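Local coordinates for uncharacterized protein MTH_862 (Methanothermobacter thermautotrophicus, PDB 2R47) that is of unknown function, belongs to an archaeal family with no assigned activity (DUF2124), and forms a two-chain assembly in the crystal, at residues K13-V18 against I144-D149; I55-P58 against K64-K67; D105-V110 against E136-D141. One frame throughout, in Å; residues are numbered along the deposited sequence.

From the N terminus, helix 11-22 carries the first segment of contact 1, whose partner, strand 142-154, is the last of the fold; this contact therefore closes the longest loop, 125 residues, and the other two nest inside it. Contact 2 closes a short hairpin between strands 53-58 and 66-71, on the other side of the chain's centre from contact 1. Contact 3 follows in series, joining helix 103-113 to the residue that follows helix 134-137, just before strand 142-154 begins. Contacts 2 and 3 touch where I57 CG2 meets L109 CD1 at 4.0 Å. Contacts 1 and 2 reach the same mixed sheet, near its two ends.

Contact 1: residues K13-V18 against I144-D149; sequences KEHLGV and INADID. With SO4 (sulfate ion), chain F.
A histidine ring reaches from helix to strand with its edge, and one water finishes the connection: H15 NE2 lies 2.8 Å from the water, which donates in turn to I144 O at 3.1 Å. The water lies in the plane of the imidazole, so the bridge helps fix the rotation of the ring. The ring also meets two methyl groups. I144 CG2 sits at its edge, near the ring plane, with H15 CD2 3.8 Å away, whereas A146 CB approaches obliquely, 3.6 Å from H15 CE1. This reach depends on the first torsion of H15, which sets CG opposite the backbone N (chi1 -163°) and swings the end of the ring close to I144 and A146. One turn further on, V18 adds an apolar touch, its CG2 lying 4.0 Å from I144 CG2, so that this one methyl of I144 serves both helix residues. At the other end of the segment, O4 of a sulfate, probably from the crystallisation liquor, accepts bonds from both K13 N (2.6 Å) and K13 NZ; the ion is also bonded to I12 N. Segments 13-18 and 144-149 run nearly antiparallel, their N-to-C directions 169° apart. F9 of strand 4-10 stacks on the H15 ring and F45 of helix 40-48 meets it edge-to-face, while strand 118-125 bonds to one edge of strand 142-154 and an antiparallel strand of the second subunit continues the sheet beyond it.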
loop_
_atom_site.group_PDB
_atom_site.type_symbol
_atom_site.label_atom_id
_atom_site.label_comp_id
_atom_site.label_asym_id
_atom_site.label_seq_id
_atom_site.Cartn_x
_atom_site.Cartn_y
_atom_site.Cartn_z
ATOM N N LYS A 13 -12.056 2.138 -1.979
ATOM C CA LYS A 13 -12.977 2.621 -0.913
ATOM C C LYS A 13 -13.706 1.486 -0.185
ATOM O O LYS A 13 -13.756 1.478 1.050
ATOM C CB LYS A 13 -13.961 3.674 -1.457
ATOM C CG LYS A 13 -13.354 5.077 -1.533
ATOM C CD LYS A 13 -14.413 6.109 -1.966
ATOM C CE LYS A 13 -13.902 6.921 -3.114
ATOM N NZ LYS A 13 -13.880 6.097 -4.382
ATOM N N GLU A 14 -14.234 0.513 -0.926
ATOM C CA GLU A 14 -14.949 -0.613 -0.304
ATOM C C GLU A 14 -14.009 -1.572 0.392
ATOM O O GLU A 14 -14.382 -2.198 1.351
ATOM C CB GLU A 14 -15.780 -1.367 -1.341
ATOM C CG GLU A 14 -16.917 -0.481 -1.951
ATOM C CD GLU A 14 -17.732 -1.184 -3.007
ATOM O OE1 GLU A 14 -17.845 -2.426 -2.930
ATOM O OE2 GLU A 14 -18.264 -0.493 -3.925
ATOM N N HIS A 15 -12.797 -1.729 -0.140
ATOM C CA HIS A 15 -11.778 -2.564 0.508
ATOM C C HIS A 15 -11.473 -2.040 1.923
ATOM O O HIS A 15 -11.520 -2.806 2.921
ATOM C CB HIS A 15 -10.504 -2.545 -0.343
ATOM C CG HIS A 15 -9.538 -3.644 -0.015
ATOM N ND1 HIS A 15 -8.310 -3.744 -0.618
ATOM C CD2 HIS A 15 -9.645 -4.719 0.817
ATOM C CE1 HIS A 15 -7.682 -4.821 -0.166
ATOM N NE2 HIS A 15 -8.469 -5.420 0.719
ATOM N N LEU A 16 -11.213 -0.734 2.031
ATOM C CA LEU A 16 -11.042 -0.133 3.353
ATOM C C LEU A 16 -12.311 -0.254 4.212
ATOM O O LEU A 16 -12.248 -0.536 5.427
ATOM C CB LEU A 16 -10.634 1.357 3.220
ATOM C CG LEU A 16 -9.351 1.661 2.404
ATOM C CD1 LEU A 16 -9.138 3.191 2.350
ATOM C CD2 LEU A 16 -8.166 0.931 3.012
ATOM N N GLY A 17 -13.467 -0.025 3.587
ATOM C CA GLY A 17 -14.748 -0.100 4.314
ATOM C C GLY A 17 -15.079 -1.436 4.953
ATOM O O GLY A 17 -15.527 -1.486 6.121
ATOM N N VAL A 18 -14.863 -2.530 4.222
ATOM C CA VAL A 18 -15.125 -3.864 4.817
ATOM C C VAL A 18 -14.151 -4.153 5.956
ATOM O O VAL A 18 -14.488 -4.860 6.899
ATOM C CB VAL A 18 -15.147 -5.015 3.790
ATOM C CG1 VAL A 18 -16.231 -4.757 2.732
ATOM C CG2 VAL A 18 -13.758 -5.220 3.134
ATOM N N ILE A 144 -10.038 -11.018 4.616
ATOM C CA ILE A 144 -10.424 -10.164 3.527
ATOM C C ILE A 144 -9.378 -10.382 2.439
ATOM O O ILE A 144 -8.191 -10.223 2.693
ATOM C CB ILE A 144 -10.417 -8.680 3.974
ATOM C CG1 ILE A 144 -11.520 -8.465 5.027
ATOM C CG2 ILE A 144 -10.687 -7.778 2.745
ATOM C CD1 ILE A 144 -11.341 -7.212 5.875
ATOM N N ASN A 145 -9.825 -10.856 1.281
ATOM C CA ASN A 145 -8.945 -11.189 0.170
ATOM C C ASN A 145 -9.259 -10.299 -1.022
ATOM O O ASN A 145 -10.426 -10.160 -1.372
ATOM C CB ASN A 145 -9.125 -12.655 -0.230
ATOM C CG ASN A 145 -8.305 -13.008 -1.469
ATOM O OD1 ASN A 145 -7.129 -12.683 -1.555
ATOM N ND2 ASN A 145 -8.942 -13.641 -2.443
ATOM N N ALA A 146 -8.259 -9.702 -1.661
ATOM C CA ALA A 146 -8.559 -8.914 -2.872
ATOM C C ALA A 146 -7.792 -9.433 -4.083
ATOM O O ALA A 146 -6.653 -9.915 -3.927
ATOM C CB ALA A 146 -8.172 -7.449 -2.651
ATOM N N ASP A 147 -8.345 -9.252 -5.295
ATOM C CA ASP A 147 -7.600 -9.596 -6.477
ATOM C C ASP A 147 -7.305 -8.321 -7.218
ATOM O O ASP A 147 -8.120 -7.410 -7.228
ATOM C CB ASP A 147 -8.390 -10.530 -7.412
ATOM C CG ASP A 147 -8.666 -11.889 -6.781
ATOM O OD1 ASP A 147 -7.947 -12.321 -5.879
ATOM O OD2 ASP A 147 -9.650 -12.516 -7.164
ATOM N N ILE A 148 -6.147 -8.285 -7.862
ATOM C CA ILE A 148 -5.677 -7.095 -8.563
ATOM C C ILE A 148 -5.438 -7.456 -10.023
ATOM O O ILE A 148 -4.823 -8.483 -10.314
ATOM C CB ILE A 148 -4.281 -6.644 -8.010
ATOM C CG1 ILE A 148 -4.317 -6.368 -6.509
ATOM C CG2 ILE A 148 -3.686 -5.436 -8.824
ATOM C CD1 ILE A 148 -5.394 -5.434 -6.047
ATOM N N ASP A 149 -5.926 -6.610 -10.920
ATOM C CA ASP A 149 -5.530 -6.678 -12.308
ATOM C C ASP A 149 -5.651 -5.323 -12.975
ATOM O O ASP A 149 -6.369 -4.417 -12.495
ATOM C CB ASP A 149 -6.237 -7.819 -13.059
ATOM C CG ASP A 149 -7.628 -7.492 -13.449
ATOM O OD1 ASP A 149 -8.127 -6.409 -13.083
ATOM O OD2 ASP A 149 -8.218 -8.337 -14.165
HETATM S S SO4 F . -12.493 3.210 -5.591
HETATM O O1 SO4 F . -12.574 4.520 -6.248
HETATM O O2 SO4 F . -11.068 2.818 -5.764
HETATM O O3 SO4 F . -13.462 2.300 -6.177
HETATM O O4 SO4 F . -12.806 3.310 -4.210
HETATM O O HOH W 1 -6.954 -7.681 1.325
#

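Contact 2: residues I55-P58 against K64-K67; sequences IFIP and KARK
Segment 55-58 and residues 66-67 pair antiparallel in the hairpin of strands 53-58 and 66-71, with K64 and A65 leading into the second strand. F56 and R66 make the hydrogen-bonded pair: F56 N donates to R66 O at 2.8 Å, in the carbonyl plane, and R66 N returns a bond to F56 O at 3.0 Å, tilted 20° from that plane. Next to it, I55 and K67 form a non-hydrogen-bonded pair. CA-H...O contacts flank the bonds: I55 CA lies 3.3 Å from R66 O, and on the turn side A65 CA lies 3.2 Å from F56 O. The side chains of I55 and I57 converge on the methyl of A65: I57 CG1 lies 3.8 Å from A65 CB, and I55 CD1 meets it at 4.0 Å. For I55 this takes a first torsion (chi1 67°) that places CG1 between the backbone N and the carbonyl carbon. Toward the turn, P58 CG rests 3.7 Å from K64 CB, the two side chains crossing at about a right angle. R66 sends its guanidinium beyond the pair, NH1 bonding to G78 O. Strand 28-33 hydrogen-bonds to the far edge of strand 53-58, L77 of strand 74-78 touches F56 and R66, and Y73 of the second subunit packs on F56, P58 and R66.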
loop_
_atom_site.group_PDB
_atom_site.type_symbol
_atom_site.label_atom_id
_atom_site.label_comp_id
_atom_site.label_asym_id
_atom_site.label_seq_id
_atom_site.Cartn_x
_atom_site.Cartn_y
_atom_site.Cartn_z
ATOM N N ILE A 55 -0.448 -1.089 15.657
ATOM C CA ILE A 55 0.986 -1.402 15.600
ATOM C C ILE A 55 1.327 -2.301 14.402
ATOM O O ILE A 55 0.454 -3.024 13.879
ATOM C CB ILE A 55 1.503 -2.120 16.903
ATOM C CG1 ILE A 55 0.887 -3.521 17.041
ATOM C CG2 ILE A 55 1.211 -1.285 18.219
ATOM C CD1 ILE A 55 1.405 -4.317 18.331
ATOM N N PHE A 56 2.617 -2.285 14.012
ATOM C CA PHE A 56 3.110 -3.130 12.896
ATOM C C PHE A 56 4.122 -4.085 13.503
ATOM O O PHE A 56 5.069 -3.637 14.170
ATOM C CB PHE A 56 3.792 -2.298 11.835
ATOM C CG PHE A 56 4.480 -3.154 10.774
ATOM C CD1 PHE A 56 3.696 -3.989 9.955
ATOM C CD2 PHE A 56 5.867 -3.186 10.655
ATOM C CE1 PHE A 56 4.278 -4.825 9.005
ATOM C CE2 PHE A 56 6.471 -4.032 9.705
ATOM C CZ PHE A 56 5.681 -4.852 8.896
ATOM N N ILE A 57 3.906 -5.373 13.282
ATOM C CA ILE A 57 4.782 -6.418 13.792
ATOM C C ILE A 57 5.555 -6.940 12.587
ATOM O O ILE A 57 4.946 -7.466 11.676
ATOM C CB ILE A 57 3.941 -7.550 14.420
ATOM C CG1 ILE A 57 3.153 -7.042 15.645
ATOM C CG2 ILE A 57 4.807 -8.809 14.746
ATOM C CD1 ILE A 57 1.939 -7.933 15.910
ATOM N N PRO A 58 6.888 -6.776 12.583
ATOM C CA PRO A 58 7.675 -7.282 11.475
ATOM C C PRO A 58 7.861 -8.803 11.564
ATOM O O PRO A 58 8.335 -9.338 12.577
ATOM C CB PRO A 58 8.999 -6.528 11.616
ATOM C CG PRO A 58 9.178 -6.351 13.115
ATOM C CD PRO A 58 7.735 -6.097 13.601
ATOM N N LYS A 64 9.710 -6.535 18.343
ATOM C CA LYS A 64 10.125 -5.433 17.462
ATOM C C LYS A 64 8.927 -4.615 16.917
ATOM O O LYS A 64 9.094 -3.746 16.055
ATOM C CB LYS A 64 10.985 -5.950 16.292
ATOM C CG LYS A 64 12.474 -6.287 16.655
ATOM C CD LYS A 64 13.312 -5.032 16.980
ATOM C CE LYS A 64 13.622 -4.163 15.743
ATOM N NZ LYS A 64 13.673 -2.680 16.044
ATOM N N ALA A 65 7.720 -4.861 17.454
ATOM C CA ALA A 65 6.540 -4.129 16.979
ATOM C C ALA A 65 6.700 -2.639 17.232
ATOM O O ALA A 65 7.296 -2.240 18.244
ATOM C CB ALA A 65 5.287 -4.665 17.626
ATOM N N ARG A 66 6.206 -1.825 16.293
ATOM C CA ARG A 66 6.255 -0.367 16.416
ATOM C C ARG A 66 4.880 0.241 16.224
ATOM O O ARG A 66 4.035 -0.284 15.435
ATOM C CB ARG A 66 7.249 0.246 15.399
ATOM C CG ARG A 66 8.706 -0.031 15.772
ATOM C CD ARG A 66 9.675 0.797 14.961
ATOM N NE ARG A 66 11.030 0.652 15.487
ATOM C CZ ARG A 66 11.649 1.507 16.297
ATOM N NH1 ARG A 66 11.064 2.633 16.706
ATOM N NH2 ARG A 66 12.892 1.227 16.692
ATOM N N LYS A 67 4.639 1.361 16.912
ATOM C CA LYS A 67 3.386 2.081 16.686
ATOM C C LYS A 67 3.273 2.519 15.218
ATOM O O LYS A 67 4.251 2.941 14.612
ATOM C CB LYS A 67 3.294 3.323 17.587
ATOM C CG LYS A 67 3.366 2.959 19.066
ATOM C CD LYS A 67 3.104 4.157 19.991
ATOM C CE LYS A 67 3.391 3.720 21.437
ATOM N NZ LYS A 67 2.969 4.775 22.422
#

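Contact 3: residues D105-V110 against E136-D141; sequences DVKKLV and ELLDFD
Apolar packing of V106 and K107 against L138 joins helix 103-113 to the residue that follows helix 134-137, in an alpha/beta fold built around a mixed sheet. V106 CG1 meets L138 CD1 at 4.0 Å, the two side chains crossing at about a right angle. With CG1 opposite the backbone N (chi1 172°), V106 turns that methyl to L138. The other branch of the leucine goes to the lysine: K107 CG lies 3.9 Å from L138 CD2, the side chains meeting at a slant. L138 thus divides its two methyls between neighbouring residues on one turn of the helix, and it does so as the first residue whose backbone departs from helical angles, where the chain turns off toward strand 142-154.

The amino group of K107 finds its partner outside the contact. The side chain is extended beyond CG, so its aliphatic part runs outward past L138, and K107 NZ forms a salt bridge with E104 OE2 within its own helix. Backbone bonds from L109 N to D105 O and from V110 N to V106 O, each 3.0 Å, keep the helical turn regular beneath these side chains.

Around the pair, L90 of strand 88-91 touches both V106 and L138, so the sheet forms the floor on which the helix and the residue after helix 134-137 come together, and W134, at the start of helix 134-137, also packs on V106. At the more exposed border of the contact, where the lysine chain passes the last residue of that helix, K107 CE comes to 3.7 Å from L137 O.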
loop_
_atom_site.group_PDB
_atom_site.type_symbol
_atom_site.label_atom_id
_atom_site.label_comp_id
_atom_site.label_asym_id
_atom_site.label_seq_id
_atom_site.Cartn_x
_atom_site.Cartn_y
_atom_site.Cartn_z
ATOM N N ASP A 105 5.998 -20.463 14.184
ATOM C CA ASP A 105 6.355 -19.109 14.629
ATOM C C ASP A 105 5.132 -18.208 14.539
ATOM O O ASP A 105 4.951 -17.293 15.367
ATOM C CB ASP A 105 7.505 -18.500 13.822
ATOM C CG ASP A 105 8.866 -19.151 14.130
ATOM O OD1 ASP A 105 9.138 -19.555 15.279
ATOM O OD2 ASP A 105 9.662 -19.257 13.188
ATOM N N VAL A 106 4.313 -18.463 13.519
ATOM C CA VAL A 106 3.027 -17.745 13.367
ATOM C C VAL A 106 2.070 -18.070 14.513
ATOM O O VAL A 106 1.452 -17.176 15.075
ATOM C CB VAL A 106 2.361 -17.989 11.977
ATOM C CG1 VAL A 106 0.968 -17.393 11.942
ATOM C CG2 VAL A 106 3.228 -17.361 10.844
ATOM N N LYS A 107 1.945 -19.338 14.869
ATOM C CA LYS A 107 1.063 -19.701 15.970
ATOM C C LYS A 107 1.553 -19.142 17.296
ATOM O O LYS A 107 0.743 -18.825 18.179
ATOM C CB LYS A 107 0.901 -21.211 16.073
ATOM C CG LYS A 107 0.183 -21.849 14.928
ATOM C CD LYS A 107 0.299 -23.361 15.176
ATOM C CE LYS A 107 -0.348 -24.168 14.132
ATOM N NZ LYS A 107 0.044 -25.607 14.339
ATOM N N LYS A 108 2.873 -19.045 17.455
ATOM C CA LYS A 108 3.431 -18.458 18.681
ATOM C C LYS A 108 3.110 -16.968 18.713
ATOM O O LYS A 108 2.838 -16.412 19.770
ATOM C CB LYS A 108 4.946 -18.641 18.745
ATOM C CG LYS A 108 5.558 -18.030 20.000
ATOM C CD LYS A 108 5.281 -18.904 21.229
ATOM C CE LYS A 108 5.850 -18.284 22.515
ATOM N NZ LYS A 108 7.129 -17.537 22.263
ATOM N N LEU A 109 3.186 -16.315 17.560
ATOM C CA LEU A 109 2.778 -14.891 17.467
ATOM C C LEU A 109 1.341 -14.710 17.901
ATOM O O LEU A 109 1.020 -13.771 18.624
ATOM C CB LEU A 109 2.935 -14.362 16.041
ATOM C CG LEU A 109 2.483 -12.910 15.888
ATOM C CD1 LEU A 109 3.350 -11.920 16.724
ATOM C CD2 LEU A 109 2.441 -12.506 14.415
ATOM N N VAL A 110 0.467 -15.605 17.434
ATOM C CA VAL A 110 -0.943 -15.485 17.747
ATOM C C VAL A 110 -1.100 -15.658 19.255
ATOM O O VAL A 110 -1.825 -14.906 19.900
ATOM C CB VAL A 110 -1.798 -16.468 16.932
ATOM C CG1 VAL A 110 -3.277 -16.396 17.392
ATOM C CG2 VAL A 110 -1.690 -16.134 15.428
ATOM N N GLU A 136 -6.672 -24.242 6.880
ATOM C CA GLU A 136 -6.678 -25.511 7.625
ATOM C C GLU A 136 -5.707 -25.511 8.807
ATOM O O GLU A 136 -5.918 -26.237 9.766
ATOM C CB GLU A 136 -6.455 -26.702 6.690
ATOM C CG GLU A 136 -7.500 -26.746 5.579
ATOM C CD GLU A 136 -7.600 -28.102 4.901
ATOM O OE1 GLU A 136 -7.331 -29.127 5.569
ATOM O OE2 GLU A 136 -7.966 -28.145 3.705
ATOM N N LEU A 137 -4.673 -24.679 8.746
ATOM C CA LEU A 137 -3.608 -24.661 9.746
ATOM C C LEU A 137 -3.880 -23.672 10.852
ATOM O O LEU A 137 -3.371 -23.856 11.943
ATOM C CB LEU A 137 -2.235 -24.341 9.117
ATOM C CG LEU A 137 -1.772 -25.215 7.929
ATOM C CD1 LEU A 137 -0.388 -24.804 7.589
ATOM C CD2 LEU A 137 -1.814 -26.666 8.264
ATOM N N LEU A 138 -4.631 -22.600 10.545
ATOM C CA LEU A 138 -4.967 -21.512 11.517
ATOM C C LEU A 138 -6.488 -21.368 11.649
ATOM O O LEU A 138 -7.208 -21.722 10.751
ATOM C CB LEU A 138 -4.402 -20.166 11.054
ATOM C CG LEU A 138 -2.902 -20.004 10.871
ATOM C CD1 LEU A 138 -2.515 -18.601 10.416
ATOM C CD2 LEU A 138 -2.191 -20.355 12.186
ATOM N N ASP A 139 -6.977 -20.839 12.761
ATOM C CA ASP A 139 -8.406 -20.614 12.942
ATOM C C ASP A 139 -8.694 -19.116 12.722
ATOM O O ASP A 139 -8.780 -18.342 13.704
ATOM C CB ASP A 139 -8.817 -21.057 14.355
ATOM C CG ASP A 139 -10.296 -20.824 14.650
ATOM O OD1 ASP A 139 -11.102 -20.754 13.719
ATOM O OD2 ASP A 139 -10.659 -20.717 15.837
ATOM N N PHE A 140 -8.782 -18.695 11.461
ATOM C CA PHE A 140 -9.130 -17.283 11.172
ATOM C C PHE A 140 -10.586 -16.985 11.554
ATOM O O PHE A 140 -11.493 -17.770 11.216
ATOM C CB PHE A 140 -8.952 -16.958 9.677
ATOM C CG PHE A 140 -7.546 -16.792 9.255
ATOM C CD1 PHE A 140 -6.832 -15.643 9.592
ATOM C CD2 PHE A 140 -6.948 -17.751 8.414
ATOM C CE1 PHE A 140 -5.490 -15.460 9.147
ATOM C CE2 PHE A 140 -5.638 -17.587 7.964
ATOM C CZ PHE A 140 -4.896 -16.440 8.333
ATOM N N ASP A 141 -10.811 -15.841 12.212
ATOM C CA ASP A 141 -12.170 -15.352 12.379
ATOM C C ASP A 141 -12.705 -14.636 11.155
ATOM O O ASP A 141 -13.892 -14.693 10.867
ATOM C CB ASP A 141 -12.286 -14.451 13.619
ATOM C CG ASP A 141 -11.962 -15.208 14.897
ATOM O OD1 ASP A 141 -12.703 -16.150 15.235
ATOM O OD2 ASP A 141 -10.947 -14.897 15.539
#